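Local coordinates for protein polyphosphate kinase (Porphyromonas gingivalis, PDB 2O8R) that probably catalyses the reversible transfer of the terminal phosphate of ATP onto a growing polyphosphate chain, using magnesium, at residues A[14-28]-A[41-53]. The protein carries 3 engineered substitutions. Sequence-based numbering, arbitrary orientation.
Sequences DMSWLSFNERVLMEA and FLSIFSSNLEEFY. With SO4 (sulfate ion), chain D.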
# COMPACT_ATOMS: atom_id res chain seq x y z
N ASP A 14 9.04 -32.08 5.66
CA ASP A 14 7.68 -31.62 5.94
C ASP A 14 7.16 -32.00 7.32
O ASP A 14 6.49 -31.21 7.97
CB ASP A 14 6.72 -32.13 4.85
CG ASP A 14 7.10 -31.62 3.48
OD1 ASP A 14 7.22 -30.39 3.33
OD2 ASP A 14 7.29 -32.44 2.55
N MSE A 15 7.47 -33.22 7.75
CA MSE A 15 7.16 -33.63 9.11
C MSE A 15 7.89 -32.72 10.08
O MSE A 15 7.31 -32.22 11.04
CB MSE A 15 7.58 -35.08 9.34
CG MSE A 15 6.79 -36.12 8.56
SE MSE A 15 4.90 -35.67 8.30
CE MSE A 15 4.96 -35.18 6.41
N SER A 16 9.17 -32.51 9.80
CA SER A 16 9.97 -31.56 10.53
C SER A 16 9.34 -30.18 10.48
O SER A 16 9.30 -29.48 11.48
CB SER A 16 11.39 -31.53 9.98
OG SER A 16 12.09 -30.41 10.45
N TRP A 17 8.82 -29.78 9.32
CA TRP A 17 8.18 -28.47 9.25
C TRP A 17 6.96 -28.41 10.14
O TRP A 17 6.80 -27.48 10.91
CB TRP A 17 7.77 -28.08 7.84
CG TRP A 17 7.26 -26.67 7.78
CD1 TRP A 17 8.00 -25.54 7.56
CD2 TRP A 17 5.91 -26.24 7.95
NE1 TRP A 17 7.20 -24.44 7.58
CE2 TRP A 17 5.91 -24.83 7.82
CE3 TRP A 17 4.70 -26.90 8.20
CZ2 TRP A 17 4.74 -24.07 7.93
CZ3 TRP A 17 3.54 -26.15 8.30
CH2 TRP A 17 3.57 -24.74 8.17
N LEU A 18 6.11 -29.43 10.04
CA LEU A 18 4.88 -29.49 10.82
C LEU A 18 5.16 -29.44 12.32
O LEU A 18 4.38 -28.90 13.09
CB LEU A 18 4.05 -30.72 10.43
CG LEU A 18 3.34 -30.56 9.07
CD1 LEU A 18 2.81 -31.88 8.54
CD2 LEU A 18 2.22 -29.51 9.15
N SER A 19 6.31 -29.97 12.70
CA SER A 19 6.79 -29.91 14.07
C SER A 19 7.01 -28.46 14.51
O SER A 19 6.69 -28.08 15.64
CB SER A 19 8.10 -30.70 14.19
OG SER A 19 8.53 -30.77 15.52
N PHE A 20 7.55 -27.67 13.59
CA PHE A 20 7.79 -26.25 13.82
C PHE A 20 6.47 -25.52 14.02
O PHE A 20 6.33 -24.73 14.95
CB PHE A 20 8.61 -25.67 12.66
CG PHE A 20 8.41 -24.21 12.44
CD1 PHE A 20 8.90 -23.28 13.35
CD2 PHE A 20 7.76 -23.75 11.29
CE1 PHE A 20 8.73 -21.91 13.14
CE2 PHE A 20 7.58 -22.39 11.07
CZ PHE A 20 8.07 -21.47 11.99
N ASN A 21 5.49 -25.81 13.19
CA ASN A 21 4.22 -25.13 13.33
C ASN A 21 3.46 -25.58 14.57
O ASN A 21 2.70 -24.80 15.15
CB ASN A 21 3.36 -25.19 12.06
CG ASN A 21 2.77 -23.84 11.70
OD1 ASN A 21 3.35 -22.79 11.99
ND2 ASN A 21 1.62 -23.86 11.05
N GLU A 22 3.70 -26.82 15.01
CA GLU A 22 3.23 -27.27 16.32
C GLU A 22 3.77 -26.38 17.45
O GLU A 22 3.02 -25.98 18.35
CB GLU A 22 3.64 -28.72 16.56
CG GLU A 22 3.43 -29.24 17.98
CD GLU A 22 2.34 -30.31 18.10
OE1 GLU A 22 2.25 -30.91 19.20
OE2 GLU A 22 1.59 -30.55 17.13
N ARG A 23 5.05 -26.04 17.39
CA ARG A 23 5.65 -25.16 18.39
C ARG A 23 5.08 -23.73 18.36
O ARG A 23 5.02 -23.05 19.39
CB ARG A 23 7.17 -25.15 18.23
CG ARG A 23 7.89 -24.16 19.12
CD ARG A 23 7.71 -24.50 20.59
NE ARG A 23 8.34 -23.49 21.43
CZ ARG A 23 7.69 -22.51 22.05
NH1 ARG A 23 6.37 -22.41 21.91
NH2 ARG A 23 8.34 -21.64 22.81
N VAL A 24 4.66 -23.29 17.17
CA VAL A 24 3.99 -21.99 17.03
C VAL A 24 2.62 -22.06 17.71
O VAL A 24 2.25 -21.18 18.49
CB VAL A 24 3.86 -21.57 15.54
CG1 VAL A 24 3.13 -20.25 15.42
CG2 VAL A 24 5.23 -21.45 14.92
N LEU A 25 1.88 -23.13 17.42
CA LEU A 25 0.62 -23.41 18.09
C LEU A 25 0.78 -23.46 19.61
O LEU A 25 -0.12 -23.07 20.35
CB LEU A 25 0.01 -24.72 17.58
CG LEU A 25 -1.44 -25.02 17.96
CD1 LEU A 25 -2.29 -23.77 17.92
CD2 LEU A 25 -2.02 -26.06 17.03
N MSE A 26 1.92 -23.95 20.08
CA MSE A 26 2.18 -24.00 21.52
C MSE A 26 2.31 -22.63 22.18
O MSE A 26 1.84 -22.46 23.31
CB MSE A 26 3.40 -24.86 21.81
CG MSE A 26 3.09 -26.33 21.74
SE MSE A 26 4.67 -27.43 21.50
CE MSE A 26 3.84 -29.15 21.94
N GLU A 27 2.93 -21.67 21.49
CA GLU A 27 3.02 -20.31 22.03
C GLU A 27 1.63 -19.83 22.35
O GLU A 27 1.41 -19.20 23.38
CB GLU A 27 3.68 -19.34 21.07
CG GLU A 27 5.19 -19.39 21.09
CD GLU A 27 5.78 -18.73 22.32
OE1 GLU A 27 5.20 -17.74 22.79
OE2 GLU A 27 6.82 -19.20 22.81
N ALA A 28 0.68 -20.16 21.47
CA ALA A 28 -0.71 -19.81 21.69
C ALA A 28 -1.29 -20.45 22.96
O ALA A 28 -2.10 -19.83 23.64
CB ALA A 28 -1.53 -20.18 20.50
N PHE A 41 0.05 -15.50 17.74
CA PHE A 41 0.63 -16.78 17.35
C PHE A 41 -0.36 -17.75 16.70
O PHE A 41 0.02 -18.55 15.85
CB PHE A 41 1.42 -17.40 18.50
CG PHE A 41 2.83 -16.94 18.55
CD1 PHE A 41 3.15 -15.73 19.13
CD2 PHE A 41 3.82 -17.67 17.93
CE1 PHE A 41 4.45 -15.27 19.13
CE2 PHE A 41 5.12 -17.22 17.93
CZ PHE A 41 5.43 -16.00 18.53
N LEU A 42 -1.62 -17.66 17.10
CA LEU A 42 -2.68 -18.41 16.45
C LEU A 42 -2.72 -17.97 14.99
O LEU A 42 -2.65 -18.79 14.07
CB LEU A 42 -4.01 -18.12 17.15
CG LEU A 42 -4.93 -19.23 17.67
CD1 LEU A 42 -4.16 -20.42 18.22
CD2 LEU A 42 -5.94 -18.67 18.72
N SER A 43 -2.79 -16.66 14.77
CA SER A 43 -2.80 -16.09 13.43
C SER A 43 -1.60 -16.54 12.59
O SER A 43 -1.76 -16.99 11.45
CB SER A 43 -2.88 -14.56 13.53
OG SER A 43 -2.07 -13.93 12.55
N ILE A 44 -0.40 -16.44 13.17
CA ILE A 44 0.84 -16.86 12.53
C ILE A 44 0.76 -18.32 12.10
O ILE A 44 1.06 -18.64 10.95
CB ILE A 44 2.07 -16.66 13.45
CG1 ILE A 44 2.37 -15.17 13.63
CG2 ILE A 44 3.29 -17.38 12.87
CD1 ILE A 44 3.40 -14.86 14.72
N PHE A 45 0.33 -19.18 13.02
CA PHE A 45 0.16 -20.61 12.74
C PHE A 45 -0.71 -20.83 11.51
O PHE A 45 -0.40 -21.67 10.66
CB PHE A 45 -0.45 -21.32 13.95
CG PHE A 45 -0.86 -22.74 13.67
CD1 PHE A 45 0.01 -23.78 13.90
CD2 PHE A 45 -2.13 -23.03 13.18
CE1 PHE A 45 -0.36 -25.09 13.65
CE2 PHE A 45 -2.51 -24.33 12.94
CZ PHE A 45 -1.63 -25.36 13.17
N SER A 46 -1.80 -20.07 11.44
CA SER A 46 -2.73 -20.17 10.34
C SER A 46 -2.09 -19.73 9.04
O SER A 46 -2.23 -20.42 8.03
CB SER A 46 -3.98 -19.34 10.62
OG SER A 46 -4.66 -19.80 11.77
N SER A 47 -1.38 -18.59 9.07
CA SER A 47 -0.72 -18.07 7.85
C SER A 47 0.42 -18.96 7.34
O SER A 47 0.61 -19.09 6.13
CB SER A 47 -0.22 -16.63 8.01
OG SER A 47 0.23 -16.40 9.33
N ASN A 48 1.16 -19.57 8.27
CA ASN A 48 2.20 -20.54 7.93
C ASN A 48 1.64 -21.77 7.25
O ASN A 48 2.21 -22.25 6.29
CB ASN A 48 2.97 -21.00 9.16
CG ASN A 48 3.70 -19.89 9.84
OD1 ASN A 48 3.89 -18.81 9.26
ND2 ASN A 48 4.12 -20.13 11.07
N LEU A 49 0.52 -22.28 7.76
CA LEU A 49 -0.11 -23.47 7.21
C LEU A 49 -0.75 -23.15 5.86
O LEU A 49 -0.96 -24.03 5.03
CB LEU A 49 -1.13 -24.03 8.19
CG LEU A 49 -1.73 -25.38 7.84
CD1 LEU A 49 -0.63 -26.41 7.63
CD2 LEU A 49 -2.71 -25.84 8.90
N GLU A 50 -1.04 -21.88 5.63
CA GLU A 50 -1.57 -21.47 4.35
C GLU A 50 -0.46 -21.54 3.31
O GLU A 50 -0.67 -22.04 2.21
CB GLU A 50 -2.16 -20.06 4.45
CG GLU A 50 -2.78 -19.54 3.17
CD GLU A 50 -4.03 -20.29 2.75
OE1 GLU A 50 -4.93 -20.51 3.60
OE2 GLU A 50 -4.12 -20.64 1.56
N GLU A 51 0.72 -21.05 3.69
CA GLU A 51 1.90 -21.04 2.83
C GLU A 51 2.36 -22.46 2.51
O GLU A 51 2.62 -22.79 1.36
CB GLU A 51 3.02 -20.23 3.51
CG GLU A 51 4.33 -20.14 2.74
CD GLU A 51 4.29 -19.14 1.60
OE1 GLU A 51 3.39 -18.27 1.57
OE2 GLU A 51 5.19 -19.21 0.73
N PHE A 52 2.45 -23.29 3.55
CA PHE A 52 2.75 -24.70 3.43
C PHE A 52 1.82 -25.37 2.44
O PHE A 52 2.27 -26.11 1.57
CB PHE A 52 2.59 -25.37 4.79
CG PHE A 52 3.06 -26.81 4.84
CD1 PHE A 52 4.41 -27.11 4.87
CD2 PHE A 52 2.13 -27.85 4.91
CE1 PHE A 52 4.84 -28.44 4.96
CE2 PHE A 52 2.55 -29.17 4.99
CZ PHE A 52 3.91 -29.47 5.03
N TYR A 53 0.52 -25.13 2.57
CA TYR A 53 -0.42 -25.72 1.63
C TYR A 53 -0.17 -25.27 0.18
O TYR A 53 -0.06 -26.11 -0.71
CB TYR A 53 -1.87 -25.52 2.07
CG TYR A 53 -2.42 -26.69 2.84
CD1 TYR A 53 -2.18 -26.85 4.20
CD2 TYR A 53 -3.17 -27.68 2.20
CE1 TYR A 53 -2.68 -27.93 4.91
CE2 TYR A 53 -3.67 -28.77 2.90
CZ TYR A 53 -3.42 -28.88 4.26
OH TYR A 53 -3.91 -29.96 4.95
S SO4 D . -7.21 -22.63 11.07
O1 SO4 D . -6.18 -21.97 11.86
O2 SO4 D . -8.20 -23.23 11.97
O3 SO4 D . -7.88 -21.67 10.18
O4 SO4 D . -6.59 -23.71 10.30
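V24 pushes into the next helix as a knob among F41, I44, F45 and N48. Its CG1 meets the edge of the F41 ring at CD2, 3.7 Å off, and also touches I44 CG2. E27 CB lies over one face of that ring, 3.9 Å from its centroid, a CH-pi contact. L25 CD2 lies over one face of the F45 ring, while L42 CD1 packs on both L25 CD1 and A28 CB. Toward the start of 14-28, the six-membered ring of W17 and the F52 ring form an offset stack, centroids 4.3 Å apart. Their planes are only 9° from parallel. Both rings swing with CG anti to the backbone N, which lays the two side chains past each other in opposite directions.

Between these apolar groups sits N21, its amide nearly parallel to the F45 ring on the face opposite L25. N21 ND2 donates to F45 O at 3.0 Å, on a lone pair in the carbonyl plane, and the same oxygen also takes the helical bond from L49 N. N21 OD1 in turn accepts from N48 ND2 at 2.9 Å. That bond is nearly straight, 168° at the hydrogen. Both ends of the buried N21 amide are therefore bonded, which fixes its rotation and probably helps to orient N48, predicted to bind ATP. At the D14 end of the contact, D14 OD1 approaches F52 CE1 to 3.5 Å, but the carboxylate is held chiefly by R56, with H60 as a second partner. S46 OG donates to O1 of a sulfate, probably from the crystallisation liquor, at 2.7 Å.

The helices run antiparallel at 159°, as a hairpin within the N-terminal domain. Helix 83-112 packs against L25 and L49, F20 reaches R570, another predicted ATP ligand, and R23 rests on strands 585-589 and 665-667, joining this hairpin to the C-terminal part of the chain.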